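Long-range contacts in FAD-binding PCMH-type domain-containing protein (Gibberella zeae, PDB 6YJO), which carries a covalently linked FAD and probably acts as an oxygen-dependent, oligosaccharide-oxidising flavoenzyme: residues C38-V44 / D83-C87; I246-W250 / S282-I286. All coordinates share one frame; numbering follows the deposited sequence.

Interaction 1 of 2, residues C38-V44 / D83-C87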
loop_
_atom_site.group_PDB
_atom_site.type_symbol
_atom_site.label_atom_id
_atom_site.label_comp_id
_atom_site.label_asym_id
_atom_site.label_seq_id
_atom_site.Cartn_x
_atom_site.Cartn_y
_atom_site.Cartn_z
ATOM N N CYS A 38 -16.923 -0.830 -29.262
ATOM C CA CYS A 38 -15.503 -0.781 -29.596
ATOM C C CYS A 38 -14.760 -1.961 -28.985
ATOM O O CYS A 38 -13.985 -2.643 -29.665
ATOM C CB CYS A 38 -14.897 0.540 -29.117
ATOM S SG CYS A 38 -13.148 0.800 -29.564
ATOM N N LEU A 39 -14.998 -2.222 -27.696
ATOM C CA LEU A 39 -14.307 -3.303 -27.002
ATOM C C LEU A 39 -14.483 -4.629 -27.732
ATOM O O LEU A 39 -13.513 -5.358 -27.953
ATOM C CB LEU A 39 -14.824 -3.396 -25.565
ATOM C CG LEU A 39 -14.482 -2.218 -24.651
ATOM C CD1 LEU A 39 -15.353 -2.241 -23.403
ATOM C CD2 LEU A 39 -13.005 -2.238 -24.277
ATOM N N ALA A 40 -15.715 -4.946 -28.138
ATOM C CA ALA A 40 -15.977 -6.215 -28.808
ATOM C C ALA A 40 -15.574 -6.198 -30.273
ATOM O O ALA A 40 -15.437 -7.268 -30.872
ATOM C CB ALA A 40 -17.455 -6.587 -28.695
ATOM N N SER A 41 -15.392 -5.013 -30.866
ATOM C CA SER A 41 -14.798 -4.945 -32.198
ATOM C C SER A 41 -13.342 -5.384 -32.163
ATOM O O SER A 41 -12.848 -5.971 -33.133
ATOM C CB SER A 41 -14.910 -3.526 -32.763
ATOM O OG SER A 41 -13.707 -3.142 -33.406
ATOM N N LYS A 42 -12.653 -5.116 -31.055
ATOM C CA LYS A 42 -11.290 -5.568 -30.823
ATOM C C LYS A 42 -11.259 -6.873 -30.031
ATOM O O LYS A 42 -10.186 -7.298 -29.593
ATOM C CB LYS A 42 -10.501 -4.474 -30.090
ATOM C CG LYS A 42 -10.719 -3.057 -30.639
ATOM C CD LYS A 42 -9.524 -2.546 -31.433
ATOM C CE LYS A 42 -9.865 -1.270 -32.192
ATOM N NZ LYS A 42 -10.627 -1.532 -33.443
ATOM N N LYS A 43 -12.415 -7.517 -29.864
ATOM C CA LYS A 43 -12.587 -8.702 -29.020
ATOM C C LYS A 43 -11.847 -8.565 -27.691
ATOM O O LYS A 43 -11.172 -9.483 -27.223
ATOM C CB LYS A 43 -12.161 -9.967 -29.765
ATOM C CG LYS A 43 -12.886 -10.156 -31.086
ATOM C CD LYS A 43 -12.309 -11.299 -31.901
ATOM C CE LYS A 43 -12.698 -11.178 -33.365
ATOM N NZ LYS A 43 -12.141 -9.950 -33.997
ATOM N N VAL A 44 -11.994 -7.395 -27.074
ATOM C CA VAL A 44 -11.599 -7.193 -25.683
ATOM C C VAL A 44 -12.734 -7.723 -24.816
ATOM O O VAL A 44 -13.855 -7.199 -24.895
ATOM C CB VAL A 44 -11.322 -5.713 -25.373
ATOM C CG1 VAL A 44 -11.044 -5.529 -23.880
ATOM C CG2 VAL A 44 -10.159 -5.189 -26.209
ATOM N N ASP A 83 -5.728 -2.823 -26.569
ATOM C CA ASP A 83 -6.941 -2.496 -27.310
ATOM C C ASP A 83 -7.949 -1.769 -26.426
ATOM O O ASP A 83 -8.612 -0.828 -26.874
ATOM C CB ASP A 83 -7.558 -3.767 -27.896
ATOM C CG ASP A 83 -6.771 -4.307 -29.078
ATOM O OD1 ASP A 83 -5.821 -3.626 -29.526
ATOM O OD2 ASP A 83 -7.099 -5.410 -29.559
ATOM N N ALA A 84 -8.072 -2.184 -25.162
ATOM C CA ALA A 84 -8.996 -1.512 -24.254
ATOM C C ALA A 84 -8.567 -0.072 -24.016
ATOM O O ALA A 84 -9.410 0.830 -23.960
ATOM C CB ALA A 84 -9.081 -2.271 -22.928
ATOM N N VAL A 85 -7.259 0.164 -23.889
ATOM C CA VAL A 85 -6.761 1.524 -23.720
ATOM C C VAL A 85 -6.996 2.337 -24.985
ATOM O O VAL A 85 -7.290 3.536 -24.909
ATOM C CB VAL A 85 -5.273 1.490 -23.315
ATOM C CG1 VAL A 85 -4.510 2.684 -23.884
ATOM C CG2 VAL A 85 -5.145 1.447 -21.794
ATOM N N LYS A 86 -6.879 1.712 -26.162
ATOM C CA LYS A 86 -7.180 2.423 -27.401
ATOM C C LYS A 86 -8.670 2.731 -27.512
ATOM O O LYS A 86 -9.048 3.827 -27.937
ATOM C CB LYS A 86 -6.708 1.609 -28.607
ATOM C CG LYS A 86 -5.219 1.716 -28.895
ATOM C CD LYS A 86 -4.838 0.919 -30.135
ATOM C CE LYS A 86 -3.589 0.082 -29.900
ATOM N NZ LYS A 86 -3.277 -0.804 -31.060
ATOM N N CYS A 87 -9.532 1.778 -27.144
ATOM C CA CYS A 87 -10.964 2.057 -27.128
ATOM C C CYS A 87 -11.315 3.138 -26.115
ATOM O O CYS A 87 -12.386 3.746 -26.220
ATOM C CB CYS A 87 -11.766 0.788 -26.824
ATOM S SG CYS A 87 -12.047 -0.296 -28.251
HETATM O O HOH W 1 -7.716 -7.625 -28.323
#

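Interaction 2 of 2, residues I246-W250 / S282-I286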
loop_
_atom_site.group_PDB
_atom_site.type_symbol
_atom_site.label_atom_id
_atom_site.label_comp_id
_atom_site.label_asym_id
_atom_site.label_seq_id
_atom_site.Cartn_x
_atom_site.Cartn_y
_atom_site.Cartn_z
ATOM N N ILE A 246 3.089 -8.199 22.229
ATOM C CA ILE A 246 3.223 -7.701 23.595
ATOM C C ILE A 246 1.973 -6.881 23.880
ATOM O O ILE A 246 1.765 -5.829 23.263
ATOM C CB ILE A 246 4.483 -6.844 23.796
ATOM C CG1 ILE A 246 5.759 -7.633 23.485
ATOM C CG2 ILE A 246 4.510 -6.304 25.218
ATOM C CD1 ILE A 246 6.458 -7.174 22.218
ATOM N N GLU A 247 1.144 -7.352 24.807
ATOM C CA GLU A 247 -0.074 -6.650 25.180
ATOM C C GLU A 247 0.222 -5.631 26.272
ATOM O O GLU A 247 0.983 -5.901 27.207
ATOM C CB GLU A 247 -1.134 -7.639 25.660
ATOM C CG GLU A 247 -1.425 -8.761 24.676
ATOM C CD GLU A 247 -2.521 -9.687 25.165
ATOM O OE1 GLU A 247 -3.072 -9.432 26.257
ATOM O OE2 GLU A 247 -2.834 -10.667 24.458
ATOM N N LEU A 248 -0.386 -4.453 26.146
ATOM C CA LEU A 248 -0.174 -3.361 27.084
ATOM C C LEU A 248 -1.498 -2.675 27.382
ATOM O O LEU A 248 -2.498 -2.869 26.685
ATOM C CB LEU A 248 0.821 -2.331 26.537
ATOM C CG LEU A 248 2.238 -2.827 26.258
ATOM C CD1 LEU A 248 2.471 -2.935 24.756
ATOM C CD2 LEU A 248 3.249 -1.895 26.904
ATOM N N ASP A 249 -1.492 -1.875 28.457
ATOM C CA ASP A 249 -2.611 -0.994 28.804
ATOM C C ASP A 249 -2.019 0.306 29.373
ATOM O O ASP A 249 -1.995 0.542 30.585
ATOM C CB ASP A 249 -3.570 -1.657 29.785
ATOM C CG ASP A 249 -4.794 -0.810 30.051
ATOM O OD1 ASP A 249 -5.116 0.053 29.206
ATOM O OD2 ASP A 249 -5.421 -0.995 31.111
ATOM N N TRP A 250 -1.540 1.158 28.471
ATOM C CA TRP A 250 -0.953 2.435 28.850
ATOM C C TRP A 250 -2.004 3.409 29.367
ATOM O O TRP A 250 -3.176 3.362 28.984
ATOM C CB TRP A 250 -0.264 3.078 27.648
ATOM C CG TRP A 250 1.039 2.477 27.248
ATOM C CD1 TRP A 250 1.876 1.722 28.016
ATOM C CD2 TRP A 250 1.661 2.593 25.966
ATOM N NE1 TRP A 250 2.983 1.361 27.286
ATOM C CE2 TRP A 250 2.874 1.882 26.023
ATOM C CE3 TRP A 250 1.306 3.230 24.774
ATOM C CZ2 TRP A 250 3.735 1.790 24.933
ATOM C CZ3 TRP A 250 2.160 3.138 23.694
ATOM C CH2 TRP A 250 3.362 2.425 23.779
ATOM N N SER A 282 -9.151 0.889 23.785
ATOM C CA SER A 282 -9.127 0.229 25.084
ATOM C C SER A 282 -7.783 -0.394 25.439
ATOM O O SER A 282 -7.672 -1.023 26.497
ATOM C CB SER A 282 -10.219 -0.848 25.143
ATOM O OG SER A 282 -10.573 -1.284 23.842
ATOM N N GLY A 283 -6.762 -0.237 24.606
ATOM C CA GLY A 283 -5.463 -0.792 24.922
ATOM C C GLY A 283 -4.566 -0.795 23.705
ATOM O O GLY A 283 -4.957 -0.386 22.608
ATOM N N GLN A 284 -3.343 -1.275 23.926
ATOM C CA GLN A 284 -2.310 -1.312 22.904
ATOM C C GLN A 284 -1.769 -2.729 22.751
ATOM O O GLN A 284 -1.923 -3.577 23.636
ATOM C CB GLN A 284 -1.151 -0.360 23.238
ATOM C CG GLN A 284 -1.540 1.108 23.359
ATOM C CD GLN A 284 -2.323 1.403 24.628
ATOM O OE1 GLN A 284 -2.234 0.664 25.613
ATOM N NE2 GLN A 284 -3.099 2.481 24.610
ATOM N N THR A 285 -1.129 -2.976 21.608
ATOM C CA THR A 285 -0.483 -4.260 21.344
ATOM C C THR A 285 0.712 -4.017 20.435
ATOM O O THR A 285 0.537 -3.659 19.267
ATOM C CB THR A 285 -1.446 -5.256 20.701
ATOM O OG1 THR A 285 -2.547 -5.512 21.584
ATOM C CG2 THR A 285 -0.728 -6.568 20.392
ATOM N N ILE A 286 1.916 -4.219 20.962
ATOM C CA ILE A 286 3.121 -4.228 20.139
ATOM C C ILE A 286 3.271 -5.621 19.543
ATOM O O ILE A 286 3.347 -6.614 20.274
ATOM C CB ILE A 286 4.359 -3.830 20.954
ATOM C CG1 ILE A 286 4.279 -2.349 21.338
ATOM C CG2 ILE A 286 5.638 -4.089 20.154
ATOM C CD1 ILE A 286 5.368 -1.897 22.284
#

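Interaction 1 of 2, residues C38-V44 / D83-C87
Cys-38 opens the contact with a covalent link: its SG is joined to Cys-87 SG at 2.0 Å in a disulfide whose chi3 of -88° is close to the relaxed right angle. The two sulfurs approach differently, since Cys-38 SG stands anti to its own backbone N (chi1 -176°) while Cys-87 SG lies anti to its carbonyl carbon. Leu-39, one residue on, turns one methyl, CD2, toward the partner helix beside the bridge, 4.1 Å from both Ala-84 CB and Cys-87 CB. Lys-42 follows where the chain leaves the helix. Its aliphatic part does the touching: CB lies 3.6 Å from Asp-83 OD2, and CG flanks Cys-87 SG. The chain then bends at chi2 and chi4, leaving NZ 6.5 Å from Asp-83 OD2, too far for a salt bridge. Instead, a water donates to both Lys-42 O and Asp-83 OD2, while Asp-83 OD1 is paired with Lys-79. Lys-43, with positive phi, is the C-prime residue of a Schellman motif in which Val-44 N bonds Leu-39 O and Lys-43 N bonds Ala-40 O. This turn brings Val-44 back against the partner helix, where its two methyls divide the work: CG2 presses on Asp-83 CB at 3.4 Å and CG1 meets Ala-84 CB. The arrangement thus joins the C-terminal end of helix 32-41 to helix 78-90, which belongs to the FAD-binding domain. Leu-39 and Val-44 also rest on Ala-71 and Ala-73 of strand 71-73, and Ala-84 packs on Ile-118 of strand 116-119, so both helices border the small parallel sheet.

Interaction 2 of 2, residues I246-W250 / S282-I286
Gln-284 and Trp-250 meet at the end of an antiparallel strand pair, where the amide carries on the ladder after strand 242-248 has ended. Trp-250 N donates to Gln-284 OE1 at 3.0 Å, from 37° above the carbonyl plane of the amide. A bend at chi2 (73°) turns the amide back toward this N-H, and the indole and amide planes lie only 23° apart; Gln-284 CG approaches the ring obliquely, 3.8 Å from Trp-250 CE3. On the same face of the sheet, Ile-246 CD1 touches Ile-286 CG2 at 3.8 Å, and Leu-248 CD1 lies against CG1 and CD1 of Ile-286. This is the closely packed side: Trp-250 and Ile-286 are further covered by helices 252-268 and 294-308, with Leu-308 touching both. The other face is looser. Glu-247 and Thr-285 form a non-hydrogen-bonded pair whose side chains make little mutual contact, Glu-247 being exposed. Asp-249 is likewise exposed, at the loop end of the pair. Between the strands themselves, Thr-285 CA makes a C-H...O contact to Ile-246 O, which also accepts Ile-286 N. Two hydrogen-bonded pairs hold the strands together, Ile-246 with Ile-286 and Leu-248 with Gln-284. In the latter both bonds are longer, Gln-284 N reaching Leu-248 O at 3.3 Å from above the carbonyl plane. Such a pairing of neighbouring strands is characteristic of an antiparallel sheet with helices packed on one face, the alpha+beta arrangement of the large antiparallel sheet in flavoproteins of this FAD-linked oxidase family.

Overall arrangement
Interactions 1 and 2 share no helix or strand and lie on opposite sides of the chain's centre, their centres about 53 Å apart. Interaction 1 joins two helices beside the small parallel sheet of the FAD-binding region; interaction 2 joins adjacent strands of the large antiparallel sheet. Their chemistry follows suit. The helix pair has no direct hydrogen bond across it and relies on a disulfide, methyl contacts and a water bridge, whereas the strand pair relies on backbone hydrogen bonds prolonged by one glutamine amide. Most touching residues of 38-44/83-87 are buried, while 246-250/282-286 is divided between a mainly apolar, largely covered face and a polar, more open one.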